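PDB 4DRS: pyruvate kinase from Cryptosporidium parvum, which probably catalyses the last step of glycolysis, transferring the phosphoryl group of phosphoenolpyruvate to ADP to give pyruvate and ATP. Local coordinates for residues A[159-162]-A[163-166]; A[238-241]-A[242-245]; A[281-284]-A[285-289]; A[434-437]-A[438-441]. One frame throughout, in Å; residues are numbered along the deposited sequence.

Contact 1 of 4, residues A[159-162]-A[163-166]; sequences SVQI and GSTV
The flat group at the heart of this contact is the peptide carbonyl of Gln161, which Ser164 approaches from outside its plane: Ser164 N donates to Gln161 O over 2.9 Å, tilted 33° from that plane. The N-H itself points almost straight at the oxygen, at 166°. Ser164 also acts as acceptor, its OG taking the hydrogen of Gln161 N at 3.1 Å, so that one serine engages both backbone polar atoms of Gln161. The hydroxyl gets there by standing beside its own backbone N (chi1 -64°), which turns it back over the preceding residues. Alongside it lies the aliphatic part of the glutamine, with Gln161 CG 3.3 Å from Ser164 OG. The backbone between them is a type II beta turn, with Gly163 at its third position adopting the positive phi that this turn needs. The turn leads into strand 165-168 of the small beta domain that pyruvate kinases insert between the third and fourth strands of the barrel. Next to the polar pair the contact becomes apolar. Val160 CB sits 4.0 Å from Ser164 CB, and Val160 CG1 is 4.5 Å from Val166 CG2. Both valines also touch Leu203 and Ile185, while Val177 packs against Val160 and Ser164.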
ATOM      1  N   SER A 159     -23.310 -19.945  48.642  1.00 64.92           N
ATOM      2  CA  SER A 159     -22.521 -19.297  47.589  1.00 64.34           C
ATOM      3  C   SER A 159     -21.652 -18.148  48.102  1.00 62.84           C
ATOM      4  O   SER A 159     -20.740 -17.694  47.406  1.00 61.95           O
ATOM      5  CB  SER A 159     -23.435 -18.798  46.468  1.00 64.18           C
ATOM      6  OG  SER A 159     -24.130 -19.879  45.873  1.00 67.14           O
ATOM      7  N   VAL A 160     -21.951 -17.677  49.309  1.00 61.96           N
ATOM      8  CA  VAL A 160     -21.158 -16.633  49.957  1.00 63.74           C
ATOM      9  C   VAL A 160     -20.444 -17.171  51.199  1.00 64.47           C
ATOM     10  O   VAL A 160     -20.684 -18.302  51.624  1.00 65.11           O
ATOM     11  CB  VAL A 160     -22.013 -15.394  50.334  1.00 63.47           C
ATOM     12  CG1 VAL A 160     -22.603 -14.747  49.087  1.00 63.33           C
ATOM     13  CG2 VAL A 160     -23.106 -15.755  51.333  1.00 63.14           C
ATOM     14  N   GLN A 161     -19.558 -16.357  51.762  1.00 66.26           N
ATOM     15  CA  GLN A 161     -18.943 -16.645  53.058  1.00 68.39           C
ATOM     16  C   GLN A 161     -18.921 -15.372  53.902  1.00 68.84           C
ATOM     17  O   GLN A 161     -19.133 -14.278  53.377  1.00 67.47           O
ATOM     18  CB  GLN A 161     -17.537 -17.232  52.888  1.00 69.09           C
ATOM     19  CG  GLN A 161     -16.633 -16.460  51.937  1.00 70.58           C
ATOM     20  CD  GLN A 161     -15.207 -16.977  51.923  1.00 71.87           C
ATOM     21  OE1 GLN A 161     -14.964 -18.176  51.795  1.00 71.42           O
ATOM     22  NE2 GLN A 161     -14.251 -16.064  52.045  1.00 74.59           N
ATOM     23  N   ILE A 162     -18.690 -15.517  55.207  1.00 71.17           N
ATOM     24  CA  ILE A 162     -18.586 -14.361  56.098  1.00 73.55           C
ATOM     25  C   ILE A 162     -17.545 -13.401  55.525  1.00 74.42           C
ATOM     26  O   ILE A 162     -16.381 -13.769  55.357  1.00 75.37           O
ATOM     27  CB  ILE A 162     -18.198 -14.768  57.544  1.00 76.31           C
ATOM     28  CG1 ILE A 162     -19.140 -15.852  58.101  1.00 76.25           C
ATOM     29  CG2 ILE A 162     -18.117 -13.545  58.456  1.00 79.10           C
ATOM     30  CD1 ILE A 162     -20.563 -15.413  58.399  1.00 76.30           C
ATOM     31  N   GLY A 163     -17.977 -12.188  55.193  1.00 74.38           N
ATOM     32  CA  GLY A 163     -17.077 -11.181  54.633  1.00 76.31           C
ATOM     33  C   GLY A 163     -17.269 -10.887  53.154  1.00 75.58           C
ATOM     34  O   GLY A 163     -16.783  -9.864  52.660  1.00 76.16           O
ATOM     35  N   SER A 164     -17.968 -11.776  52.447  1.00 73.29           N
ATOM     36  CA  SER A 164     -18.287 -11.575  51.025  1.00 72.35           C
ATOM     37  C   SER A 164     -19.148 -10.333  50.815  1.00 71.97           C
ATOM     38  O   SER A 164     -19.930  -9.952  51.692  1.00 71.84           O
ATOM     39  CB  SER A 164     -19.004 -12.797  50.439  1.00 69.90           C
ATOM     40  OG  SER A 164     -18.173 -13.945  50.442  1.00 70.47           O
ATOM     41  N   THR A 165     -18.997  -9.710  49.651  1.00 72.34           N
ATOM     42  CA  THR A 165     -19.780  -8.526  49.303  1.00 75.22           C
ATOM     43  C   THR A 165     -20.940  -8.878  48.368  1.00 72.51           C
ATOM     44  O   THR A 165     -20.764  -9.611  47.393  1.00 70.27           O
ATOM     45  CB  THR A 165     -18.909  -7.413  48.678  1.00 77.91           C
ATOM     46  OG1 THR A 165     -18.240  -7.917  47.513  1.00 78.81           O
ATOM     47  CG2 THR A 165     -17.869  -6.911  49.682  1.00 80.00           C
ATOM     48  N   VAL A 166     -22.125  -8.364  48.687  1.00 72.28           N
ATOM     49  CA  VAL A 166     -23.315  -8.579  47.870  1.00 71.64           C
ATOM     50  C   VAL A 166     -23.770  -7.237  47.307  1.00 73.78           C
ATOM     51  O   VAL A 166     -24.011  -6.291  48.061  1.00 75.91           O
ATOM     52  CB  VAL A 166     -24.460  -9.236  48.678  1.00 70.87           C
ATOM     53  CG1 VAL A 166     -25.645  -9.552  47.776  1.00 70.16           C
ATOM     54  CG2 VAL A 166     -23.978 -10.500  49.376  1.00 70.23           C
TER

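Contact 2 of 4, residues A[238-241]-A[242-245]; sequences VQNG and ADVQ
Asn240 and Asp243 form a capping box at the start of helix 241-252, which follows the fourth strand of the barrel. The tight part of the contact gathers round the Asp243 carboxylate. Its OD2 accepts from Gln239 N at 2.8 Å, nearly in line with the C-O bond, and from Asn240 N at 3.2 Å, this time 49° out of the carboxylate plane. Two backbone N-H groups in the loop are thus gripped by one oxygen, which Asp243 carries back toward them by keeping CG beside its backbone N (chi1 -63°). The reciprocal half of the box is looser: Asp243 N reaches Asn240 OD1 only through a weak bond of 3.4 Å, alongside a firmer one to Asn240 O. A negative carboxylate at this end would be expected to suit the helix dipole. The apolar part of the contact, Val238 with Val244, is buried, and Val238 CG1 rests against both Asp243 CB and Val244 CG2. Gln239 OE1 is hydrogen-bonded to Asn273 ND2, apart from the box. On the exposed side the side chains touch only loosely, Ala242 CB lying 3.4 Å from Asn240 OD1. The backbone there stays regular, with Gln245 N donating to Gly241 O at 2.9 Å.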
ATOM      1  N   VAL A 238     -23.902 -16.108  27.792  1.00 39.78           N
ATOM      2  CA  VAL A 238     -23.207 -17.252  27.196  1.00 40.65           C
ATOM      3  C   VAL A 238     -21.745 -17.215  27.631  1.00 42.30           C
ATOM      4  O   VAL A 238     -21.134 -16.145  27.666  1.00 42.24           O
ATOM      5  CB  VAL A 238     -23.330 -17.255  25.658  1.00 39.65           C
ATOM      6  CG1 VAL A 238     -22.490 -18.362  25.036  1.00 39.53           C
ATOM      7  CG2 VAL A 238     -24.789 -17.417  25.259  1.00 39.75           C
ATOM      8  N   GLN A 239     -21.196 -18.377  27.975  1.00 44.73           N
ATOM      9  CA  GLN A 239     -19.846 -18.454  28.537  1.00 46.66           C
ATOM     10  C   GLN A 239     -18.907 -19.397  27.787  1.00 47.86           C
ATOM     11  O   GLN A 239     -17.687 -19.309  27.940  1.00 48.59           O
ATOM     12  CB  GLN A 239     -19.915 -18.831  30.014  1.00 48.55           C
ATOM     13  CG  GLN A 239     -20.576 -17.760  30.868  1.00 50.91           C
ATOM     14  CD  GLN A 239     -20.666 -18.123  32.341  1.00 52.95           C
ATOM     15  OE1 GLN A 239     -20.831 -17.242  33.189  1.00 53.96           O
ATOM     16  NE2 GLN A 239     -20.563 -19.414  32.654  1.00 52.73           N
ATOM     17  N   ASN A 240     -19.479 -20.295  26.984  1.00 48.18           N
ATOM     18  CA  ASN A 240     -18.707 -21.207  26.137  1.00 48.89           C
ATOM     19  C   ASN A 240     -19.573 -21.795  25.033  1.00 48.09           C
ATOM     20  O   ASN A 240     -20.797 -21.672  25.073  1.00 47.68           O
ATOM     21  CB  ASN A 240     -18.071 -22.322  26.971  1.00 51.61           C
ATOM     22  CG  ASN A 240     -19.010 -22.862  28.028  1.00 52.91           C
ATOM     23  OD1 ASN A 240     -20.061 -23.422  27.716  1.00 53.70           O
ATOM     24  ND2 ASN A 240     -18.642 -22.682  29.291  1.00 53.68           N
ATOM     25  N   GLY A 241     -18.930 -22.434  24.056  1.00 48.17           N
ATOM     26  CA  GLY A 241     -19.621 -23.062  22.927  1.00 47.47           C
ATOM     27  C   GLY A 241     -20.661 -24.098  23.319  1.00 47.81           C
ATOM     28  O   GLY A 241     -21.621 -24.330  22.583  1.00 48.33           O
ATOM     29  N   ALA A 242     -20.472 -24.717  24.484  1.00 47.21           N
ATOM     30  CA  ALA A 242     -21.400 -25.721  24.991  1.00 47.16           C
ATOM     31  C   ALA A 242     -22.770 -25.122  25.315  1.00 46.60           C
ATOM     32  O   ALA A 242     -23.790 -25.806  25.184  1.00 46.01           O
ATOM     33  CB  ALA A 242     -20.822 -26.426  26.209  1.00 47.33           C
ATOM     34  N   ASP A 243     -22.783 -23.855  25.732  1.00 45.47           N
ATOM     35  CA  ASP A 243     -24.032 -23.125  25.971  1.00 44.42           C
ATOM     36  C   ASP A 243     -24.818 -22.975  24.671  1.00 43.52           C
ATOM     37  O   ASP A 243     -26.035 -23.176  24.644  1.00 42.59           O
ATOM     38  CB  ASP A 243     -23.767 -21.741  26.574  1.00 44.21           C
ATOM     39  CG  ASP A 243     -23.106 -21.803  27.944  1.00 45.48           C
ATOM     40  OD1 ASP A 243     -23.368 -22.754  28.711  1.00 46.31           O
ATOM     41  OD2 ASP A 243     -22.335 -20.876  28.265  1.00 46.17           O
ATOM     42  N   VAL A 244     -24.108 -22.623  23.599  1.00 43.03           N
ATOM     43  CA  VAL A 244     -24.701 -22.481  22.270  1.00 42.52           C
ATOM     44  C   VAL A 244     -25.233 -23.832  21.779  1.00 42.85           C
ATOM     45  O   VAL A 244     -26.352 -23.915  21.263  1.00 41.57           O
ATOM     46  CB  VAL A 244     -23.695 -21.880  21.250  1.00 42.33           C
ATOM     47  CG1 VAL A 244     -24.351 -21.661  19.893  1.00 41.05           C
ATOM     48  CG2 VAL A 244     -23.125 -20.562  21.761  1.00 41.74           C
ATOM     49  N   GLN A 245     -24.431 -24.880  21.957  1.00 44.91           N
ATOM     50  CA  GLN A 245     -24.789 -26.237  21.524  1.00 46.82           C
ATOM     51  C   GLN A 245     -25.995 -26.827  22.253  1.00 44.98           C
ATOM     52  O   GLN A 245     -26.759 -27.588  21.660  1.00 44.24           O
ATOM     53  CB  GLN A 245     -23.585 -27.182  21.608  1.00 51.34           C
ATOM     54  CG  GLN A 245     -22.714 -27.156  20.357  1.00 56.37           C
ATOM     55  CD  GLN A 245     -21.423 -27.950  20.509  1.00 61.28           C
ATOM     56  OE1 GLN A 245     -20.655 -27.743  21.455  1.00 63.81           O
ATOM     57  NE2 GLN A 245     -21.170 -28.855  19.564  1.00 62.90           N
TER

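Contact 3 of 4, residues A[281-284]-A[285-289]; sequences DSIC and SESDG
Ser287 folds its side chain back onto Ile283 as helix 280-286 comes to its end, within the crossover that joins the fifth and sixth strands of the barrel. Ser287 OG donates to Ile283 O over 2.7 Å, arriving 42° above the carbonyl plane, and Ser287 N donates to the same oxygen at 2.9 Å. Glu286 N adds a weak third bond, so Ile283 O is closely surrounded. Ser287 has already left helical phi/psi, yet with OG beside the backbone N (chi1 -53°) its hydroxyl still serves the last turn. Ile283 contributes a carbon neighbour as well, its CG2 lying 3.8 Å from Ser287 OG. One shell further out, the ordinary helical bonds hold the frame: Ser285 N to Asp281 O at 2.9 Å, and Glu286 N to Ser282 O at 3.0 Å. Beyond these, Ser269 of strand 266-271 also hydrogen-bonds Ser287 OG, fixing the hydroxyl between helix end and barrel. Lys322 NZ donates to the carbonyls of Cys284 and Ser287, and Arg248 to that of Glu286; such positive charge would probably interact favourably with the negative end of the helix dipole. On the exposed flank, Ser285 CB approaches Asp281 O to 3.1 Å.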
ATOM      1  N   ASP A 281     -13.964 -16.734  20.889  1.00 45.08           N
ATOM      2  CA  ASP A 281     -13.745 -17.394  19.599  1.00 46.89           C
ATOM      3  C   ASP A 281     -14.641 -18.611  19.407  1.00 46.39           C
ATOM      4  O   ASP A 281     -15.270 -18.768  18.366  1.00 46.26           O
ATOM      5  CB  ASP A 281     -12.272 -17.780  19.431  1.00 49.30           C
ATOM      6  CG  ASP A 281     -11.371 -16.572  19.241  1.00 51.84           C
ATOM      7  OD1 ASP A 281     -11.762 -15.624  18.520  1.00 52.78           O
ATOM      8  OD2 ASP A 281     -10.263 -16.574  19.813  1.00 53.50           O
ATOM      9  N   SER A 282     -14.696 -19.454  20.432  1.00 46.79           N
ATOM     10  CA  SER A 282     -15.544 -20.635  20.450  1.00 46.77           C
ATOM     11  C   SER A 282     -17.027 -20.251  20.321  1.00 45.87           C
ATOM     12  O   SER A 282     -17.754 -20.811  19.498  1.00 45.13           O
ATOM     13  CB  SER A 282     -15.280 -21.417  21.740  1.00 47.67           C
ATOM     14  OG  SER A 282     -16.251 -22.422  21.963  1.00 49.17           O
ATOM     15  N   ILE A 283     -17.452 -19.277  21.121  1.00 43.99           N
ATOM     16  CA  ILE A 283     -18.834 -18.814  21.127  1.00 43.32           C
ATOM     17  C   ILE A 283     -19.228 -18.222  19.767  1.00 43.88           C
ATOM     18  O   ILE A 283     -20.253 -18.602  19.188  1.00 43.95           O
ATOM     19  CB  ILE A 283     -19.075 -17.799  22.265  1.00 42.20           C
ATOM     20  CG1 ILE A 283     -18.811 -18.461  23.623  1.00 41.63           C
ATOM     21  CG2 ILE A 283     -20.490 -17.240  22.198  1.00 41.11           C
ATOM     22  CD1 ILE A 283     -18.559 -17.497  24.760  1.00 41.55           C
ATOM     23  N   CYS A 284     -18.395 -17.315  19.263  1.00 43.90           N
ATOM     24  CA  CYS A 284     -18.597 -16.679  17.964  1.00 44.37           C
ATOM     25  C   CYS A 284     -18.675 -17.704  16.836  1.00 44.95           C
ATOM     26  O   CYS A 284     -19.533 -17.610  15.961  1.00 45.47           O
ATOM     27  CB  CYS A 284     -17.476 -15.676  17.688  1.00 44.73           C
ATOM     28  SG  CYS A 284     -17.576 -14.848  16.083  1.00 44.96           S
ATOM     29  N   SER A 285     -17.777 -18.679  16.872  1.00 46.43           N
ATOM     30  CA  SER A 285     -17.729 -19.755  15.882  1.00 47.30           C
ATOM     31  C   SER A 285     -18.988 -20.644  15.900  1.00 47.29           C
ATOM     32  O   SER A 285     -19.424 -21.128  14.859  1.00 46.01           O
ATOM     33  CB  SER A 285     -16.476 -20.599  16.114  1.00 48.58           C
ATOM     34  OG  SER A 285     -16.441 -21.720  15.256  1.00 53.73           O
ATOM     35  N   GLU A 286     -19.563 -20.848  17.084  1.00 47.14           N
ATOM     36  CA  GLU A 286     -20.766 -21.675  17.230  1.00 47.09           C
ATOM     37  C   GLU A 286     -22.062 -20.928  16.900  1.00 43.82           C
ATOM     38  O   GLU A 286     -23.034 -21.536  16.458  1.00 43.34           O
ATOM     39  CB  GLU A 286     -20.867 -22.243  18.652  1.00 49.62           C
ATOM     40  CG  GLU A 286     -19.654 -23.031  19.125  1.00 53.91           C
ATOM     41  CD  GLU A 286     -19.731 -24.508  18.803  1.00 58.95           C
ATOM     42  OE1 GLU A 286     -19.798 -24.872  17.605  1.00 61.30           O
ATOM     43  OE2 GLU A 286     -19.711 -25.311  19.760  1.00 62.50           O
ATOM     44  N   SER A 287     -22.074 -19.616  17.123  1.00 41.09           N
ATOM     45  CA  SER A 287     -23.307 -18.828  17.065  1.00 38.95           C
ATOM     46  C   SER A 287     -23.637 -18.308  15.665  1.00 37.51           C
ATOM     47  O   SER A 287     -22.806 -18.368  14.769  1.00 37.31           O
ATOM     48  CB  SER A 287     -23.230 -17.667  18.060  1.00 38.63           C
ATOM     49  OG  SER A 287     -22.914 -18.129  19.363  1.00 38.31           O
ATOM     50  N   ASP A 288     -24.861 -17.814  15.482  1.00 36.74           N
ATOM     51  CA  ASP A 288     -25.258 -17.160  14.235  1.00 36.18           C
ATOM     52  C   ASP A 288     -24.938 -15.672  14.298  1.00 35.26           C
ATOM     53  O   ASP A 288     -24.942 -14.991  13.279  1.00 35.74           O
ATOM     54  CB  ASP A 288     -26.753 -17.349  13.961  1.00 36.88           C
ATOM     55  CG  ASP A 288     -27.147 -18.812  13.832  1.00 38.56           C
ATOM     56  OD1 ASP A 288     -26.410 -19.573  13.172  1.00 40.38           O
ATOM     57  OD2 ASP A 288     -28.202 -19.204  14.380  1.00 37.88           O
ATOM     58  N   GLY A 289     -24.668 -15.180  15.503  1.00 33.93           N
ATOM     59  CA  GLY A 289     -24.348 -13.781  15.724  1.00 33.11           C
ATOM     60  C   GLY A 289     -23.913 -13.517  17.154  1.00 32.87           C
ATOM     61  O   GLY A 289     -24.078 -14.371  18.033  1.00 32.14           O
TER

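Contact 4 of 4, residues A[434-437]-A[438-441]; sequences TGNT and ARLI. With SO4 (sulfate ion), chain C.
Gly435, at the N-cap with a positive phi of 90°, swings the chain into helix 436-443, and its carbonyl O receives Arg439 N at 2.9 Å, the first of a run of helical bonds continued by Leu440 N to Asn436 O and Ile441 N to Thr437 O. Arg439 then doubles back over this start. A bend at chi3 (-75°) lays its guanidinium above Gly435, with Gly435 O over the centre of one face. NH2 of Arg439 does the gripping: it donates to Asn436 OD1 at 2.7 Å, almost straight and within the guanidinium plane, and to Thr434 O at 2.8 Å, somewhat tilted from it. The amide and guanidinium planes are steeply inclined, 71° apart. This is the first turn of the helix in a beta-alpha-beta unit of the C-terminal domain, between strands 427-431 and 449-454. Here a sulfate, probably from the crystallisation liquor, is bound. Thr434 OG1 holds its O3 at 2.6 Å and Thr437 OG1 its O2 at 2.6 Å, each supported by the backbone N of the same threonine; Thr432 OG1 and Glu433 N add to the cradle. The site is consistent with the pocket where related pyruvate kinases bind a phosphate of their sugar-phosphate effector. On the buried side, Thr437 CG2 meets Ile441 CD1 at 4.0 Å, while Ile441 also packs on Ile428 and Ile450 of the sheet.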
ATOM      1  N   THR A 434     -32.256 -18.685   1.108  1.00 53.56           N
ATOM      2  CA  THR A 434     -31.811 -18.868   2.492  1.00 52.44           C
ATOM      3  C   THR A 434     -31.281 -17.585   3.126  1.00 50.12           C
ATOM      4  O   THR A 434     -31.196 -17.493   4.348  1.00 50.77           O
ATOM      5  CB  THR A 434     -30.712 -19.951   2.617  1.00 54.22           C
ATOM      6  OG1 THR A 434     -29.547 -19.549   1.885  1.00 54.78           O
ATOM      7  CG2 THR A 434     -31.203 -21.309   2.111  1.00 54.13           C
ATOM      8  N   GLY A 435     -30.914 -16.611   2.295  1.00 48.36           N
ATOM      9  CA  GLY A 435     -30.314 -15.365   2.771  1.00 45.41           C
ATOM     10  C   GLY A 435     -28.796 -15.404   2.860  1.00 43.82           C
ATOM     11  O   GLY A 435     -28.161 -14.389   3.161  1.00 42.41           O
ATOM     12  N   ASN A 436     -28.211 -16.568   2.591  1.00 43.45           N
ATOM     13  CA  ASN A 436     -26.767 -16.751   2.748  1.00 44.34           C
ATOM     14  C   ASN A 436     -25.926 -15.831   1.856  1.00 42.64           C
ATOM     15  O   ASN A 436     -24.969 -15.210   2.325  1.00 41.36           O
ATOM     16  CB  ASN A 436     -26.375 -18.222   2.564  1.00 47.05           C
ATOM     17  CG  ASN A 436     -26.890 -19.115   3.689  1.00 50.67           C
ATOM     18  OD1 ASN A 436     -27.239 -18.646   4.782  1.00 52.22           O
ATOM     19  ND2 ASN A 436     -26.939 -20.418   3.425  1.00 51.44           N
ATOM     20  N   THR A 437     -26.294 -15.734   0.582  1.00 41.06           N
ATOM     21  CA  THR A 437     -25.615 -14.827  -0.337  1.00 40.43           C
ATOM     22  C   THR A 437     -25.751 -13.368   0.121  1.00 38.88           C
ATOM     23  O   THR A 437     -24.801 -12.592   0.007  1.00 38.80           O
ATOM     24  CB  THR A 437     -26.112 -14.999  -1.789  1.00 41.26           C
ATOM     25  OG1 THR A 437     -25.879 -16.348  -2.211  1.00 43.43           O
ATOM     26  CG2 THR A 437     -25.379 -14.074  -2.724  1.00 40.92           C
ATOM     27  N   ALA A 438     -26.916 -13.006   0.653  1.00 37.28           N
ATOM     28  CA  ALA A 438     -27.133 -11.656   1.172  1.00 35.69           C
ATOM     29  C   ALA A 438     -26.237 -11.365   2.384  1.00 34.44           C
ATOM     30  O   ALA A 438     -25.704 -10.270   2.514  1.00 34.24           O
ATOM     31  CB  ALA A 438     -28.605 -11.432   1.502  1.00 35.99           C
ATOM     32  N   ARG A 439     -26.059 -12.356   3.249  1.00 34.47           N
ATOM     33  CA  ARG A 439     -25.138 -12.249   4.385  1.00 34.88           C
ATOM     34  C   ARG A 439     -23.675 -12.129   3.942  1.00 34.68           C
ATOM     35  O   ARG A 439     -22.903 -11.366   4.527  1.00 34.78           O
ATOM     36  CB  ARG A 439     -25.316 -13.438   5.338  1.00 35.39           C
ATOM     37  CG  ARG A 439     -26.452 -13.248   6.339  1.00 36.78           C
ATOM     38  CD  ARG A 439     -26.597 -14.415   7.316  1.00 37.10           C
ATOM     39  NE  ARG A 439     -27.203 -15.580   6.676  1.00 37.58           N
ATOM     40  CZ  ARG A 439     -28.514 -15.776   6.534  1.00 37.79           C
ATOM     41  NH1 ARG A 439     -29.391 -14.887   6.997  1.00 37.33           N
ATOM     42  NH2 ARG A 439     -28.950 -16.871   5.923  1.00 37.03           N
ATOM     43  N   LEU A 440     -23.308 -12.876   2.902  1.00 34.52           N
ATOM     44  CA  LEU A 440     -21.955 -12.837   2.352  1.00 34.10           C
ATOM     45  C   LEU A 440     -21.634 -11.502   1.673  1.00 33.11           C
ATOM     46  O   LEU A 440     -20.526 -10.993   1.807  1.00 32.84           O
ATOM     47  CB  LEU A 440     -21.723 -14.005   1.391  1.00 34.37           C
ATOM     48  CG  LEU A 440     -21.606 -15.393   2.031  1.00 35.67           C
ATOM     49  CD1 LEU A 440     -21.738 -16.483   0.974  1.00 35.29           C
ATOM     50  CD2 LEU A 440     -20.305 -15.545   2.818  1.00 35.77           C
ATOM     51  N   ILE A 441     -22.599 -10.940   0.948  1.00 32.49           N
ATOM     52  CA  ILE A 441     -22.412  -9.621   0.342  1.00 32.51           C
ATOM     53  C   ILE A 441     -22.237  -8.580   1.449  1.00 33.46           C
ATOM     54  O   ILE A 441     -21.346  -7.732   1.366  1.00 33.84           O
ATOM     55  CB  ILE A 441     -23.563  -9.230  -0.617  1.00 32.11           C
ATOM     56  CG1 ILE A 441     -23.676 -10.239  -1.767  1.00 31.76           C
ATOM     57  CG2 ILE A 441     -23.348  -7.828  -1.185  1.00 31.59           C
ATOM     58  CD1 ILE A 441     -24.946 -10.113  -2.585  1.00 31.79           C
TER
HETATM   59  S   SO4 C 601     -28.572 -18.574  -1.451  1.00 55.30           S
HETATM   60  O1  SO4 C 601     -28.978 -18.571  -2.870  1.00 56.65           O
HETATM   61  O2  SO4 C 601     -28.042 -17.239  -1.115  1.00 54.00           O
HETATM   62  O3  SO4 C 601     -29.737 -18.865  -0.587  1.00 57.00           O
HETATM   63  O4  SO4 C 601     -27.550 -19.614  -1.209  1.00 54.25           O

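In the fold
Contacts 2 and 3 belong together: their centres lie about 9 Å apart, and Val244 CG2 touches Ser287 OG at 3.4 Å, so that a helix start and a helix end meet on the outside of the barrel. Contact 1 is a surface turn in the inserted beta domain, about 28 Å from contact 2 between centres; there a serine hydroxyl accepts one backbone N-H, where in contact 2 an aspartate oxygen accepts two. Contacts 2, 3 and 4 are each partly buried, and none is wholly core. Contact 4, in the C-terminal domain, is also a helix start, but there an arginine braces the turn and backbone N-H groups with threonine hydroxyls bind an anion.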